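PDB 4NAX: glutathione S-transferase, N-terminal domain protein from Pseudomonas putida, which binds oxidized glutathione disulfide and, as a member of the glutathione S-transferase superfamily, probably has transferase activity. Local coordinates for residues A[32-37]-A[95-100]. Sequence-based numbering, arbitrary orientation.
Sequences VKVSIM and QYLAEK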
loop_
_atom_site.group_PDB
_atom_site.type_symbol
_atom_site.label_atom_id
_atom_site.label_comp_id
_atom_site.label_asym_id
_atom_site.label_seq_id
_atom_site.Cartn_x
_atom_site.Cartn_y
_atom_site.Cartn_z
ATOM N N VAL A 32 8.668 -4.432 11.814
ATOM C CA VAL A 32 9.933 -5.091 11.513
ATOM C C VAL A 32 10.380 -4.873 10.068
ATOM O O VAL A 32 11.550 -5.006 9.768
ATOM C CB VAL A 32 9.947 -6.586 11.879
ATOM C CG1 VAL A 32 9.607 -6.791 13.345
ATOM C CG2 VAL A 32 9.057 -7.404 10.965
ATOM N N LYS A 33 9.476 -4.503 9.162
ATOM C CA LYS A 33 9.924 -4.149 7.815
ATOM C C LYS A 33 11.003 -3.064 7.959
ATOM O O LYS A 33 12.013 -3.096 7.256
ATOM C CB LYS A 33 8.781 -3.570 6.990
ATOM C CG LYS A 33 7.642 -4.507 6.653
ATOM C CD LYS A 33 6.534 -3.713 5.987
ATOM C CE LYS A 33 5.250 -4.486 5.742
ATOM N NZ LYS A 33 4.189 -3.562 5.197
ATOM N N VAL A 34 10.746 -2.069 8.818
ATOM C CA VAL A 34 11.591 -0.909 8.897
ATOM C C VAL A 34 12.862 -1.173 9.689
ATOM O O VAL A 34 13.963 -0.764 9.258
ATOM C CB VAL A 34 10.813 0.301 9.412
ATOM C CG1 VAL A 34 11.734 1.499 9.601
ATOM C CG2 VAL A 34 9.679 0.644 8.458
ATOM N N SER A 35 12.746 -1.867 10.827
ATOM C CA SER A 35 13.959 -2.248 11.545
ATOM C C SER A 35 14.846 -3.198 10.715
ATOM O O SER A 35 16.073 -3.040 10.692
ATOM C CB SER A 35 13.641 -2.805 12.923
ATOM O OG SER A 35 12.636 -3.795 12.795
ATOM N N ILE A 36 14.246 -4.159 10.023
ATOM C CA ILE A 36 15.017 -5.010 9.137
ATOM C C ILE A 36 15.739 -4.161 8.089
ATOM O O ILE A 36 16.933 -4.345 7.833
ATOM C CB ILE A 36 14.148 -6.091 8.469
ATOM C CG1 ILE A 36 13.703 -7.116 9.504
ATOM C CG2 ILE A 36 14.929 -6.772 7.350
ATOM C CD1 ILE A 36 12.643 -8.063 9.011
ATOM N N MET A 37 15.021 -3.234 7.458
ATOM C CA MET A 37 15.629 -2.398 6.451
ATOM C C MET A 37 16.837 -1.627 7.003
ATOM O O MET A 37 17.887 -1.588 6.372
ATOM C CB MET A 37 14.582 -1.421 5.909
ATOM C CG MET A 37 15.102 -0.464 4.857
ATOM S SD MET A 37 15.639 -1.321 3.367
ATOM C CE MET A 37 15.924 0.101 2.321
ATOM N N GLN A 95 10.673 2.781 0.906
ATOM C CA GLN A 95 11.099 3.442 -0.311
ATOM C C GLN A 95 12.032 4.617 0.013
ATOM O O GLN A 95 13.065 4.793 -0.635
ATOM C CB GLN A 95 9.888 3.886 -1.130
ATOM C CG GLN A 95 10.279 4.546 -2.428
ATOM C CD GLN A 95 9.118 4.772 -3.382
ATOM O OE1 GLN A 95 7.971 4.434 -3.120
ATOM N NE2 GLN A 95 9.434 5.331 -4.519
ATOM N N TYR A 96 11.667 5.421 1.006
ATOM C CA TYR A 96 12.520 6.516 1.460
ATOM C C TYR A 96 13.945 6.027 1.816
ATOM O O TYR A 96 14.947 6.577 1.352
ATOM C CB TYR A 96 11.905 7.215 2.675
ATOM C CG TYR A 96 12.848 8.212 3.313
ATOM C CD1 TYR A 96 13.218 9.367 2.644
ATOM C CD2 TYR A 96 13.410 7.990 4.565
ATOM C CE1 TYR A 96 14.115 10.266 3.195
ATOM C CE2 TYR A 96 14.291 8.894 5.128
ATOM C CZ TYR A 96 14.645 10.037 4.439
ATOM O OH TYR A 96 15.500 10.974 4.975
ATOM N N LEU A 97 14.020 4.976 2.629
ATOM C CA LEU A 97 15.314 4.472 3.059
ATOM C C LEU A 97 16.116 3.864 1.928
ATOM O O LEU A 97 17.339 4.001 1.903
ATOM C CB LEU A 97 15.157 3.462 4.196
ATOM C CG LEU A 97 14.649 4.039 5.507
ATOM C CD1 LEU A 97 14.401 2.914 6.505
ATOM C CD2 LEU A 97 15.605 5.060 6.108
ATOM N N ALA A 98 15.450 3.196 0.994
ATOM C CA ALA A 98 16.134 2.644 -0.164
ATOM C C ALA A 98 16.732 3.756 -1.025
ATOM O O ALA A 98 17.859 3.635 -1.519
ATOM C CB ALA A 98 15.186 1.809 -0.989
ATOM N N GLU A 99 15.962 4.820 -1.214
ATOM C CA GLU A 99 16.403 5.936 -2.053
ATOM C C GLU A 99 17.490 6.773 -1.364
ATOM O O GLU A 99 18.435 7.238 -2.006
ATOM C CB GLU A 99 15.190 6.793 -2.456
ATOM C CG GLU A 99 14.312 5.998 -3.428
ATOM C CD GLU A 99 12.994 6.630 -3.801
ATOM O OE1 GLU A 99 12.579 7.646 -3.205
ATOM O OE2 GLU A 99 12.336 6.068 -4.712
ATOM N N LYS A 100 17.378 6.918 -0.049
ATOM C CA LYS A 100 18.366 7.623 0.746
ATOM C C LYS A 100 19.709 6.911 0.703
ATOM O O LYS A 100 20.754 7.539 0.551
ATOM C CB LYS A 100 17.888 7.716 2.195
ATOM C CG LYS A 100 18.853 8.378 3.164
ATOM C CD LYS A 100 18.321 8.259 4.597
ATOM C CE LYS A 100 19.307 8.725 5.641
ATOM N NZ LYS A 100 19.307 10.191 5.793
#
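M37 and L97 each point at the other's helix and pass side by side in the gap between. M37 leaves its helix toward 95-100 with CG trans to N (chi1 179°); a bend at chi2 (64°) then brings the terminal methyl CE onto the backbone at L97 and A98. This CE rests 3.4 Å from A98 N and 3.8 Å from A98 CB, a close approach that the small alanine permits. L97 comes the other way, its CD1 lying 3.8 Å from M37 CG, alongside the methionine's stem. The same leucine methyl looks toward V34, whose CG1 stands 4.3 Å away, so L97 CD1 touches both V34 and M37. The segment axes run nearly parallel, 13° apart, and 10.8 Å apart at closest, a spacing that the long methionine spans. Cutting M37 back to an alanine would probably open a gap facing L97 and A98, and also I180 and I183 of helix 180-193, which M37 touches. On the first helix K33 contacts the glutathione disulfide, while E99 on the second pairs with R112 of the second subunit. Such near-parallel packing of helices 31-41 and 90-101 against one sheet belongs to the thioredoxin-like N-terminal domain of glutathione transferases.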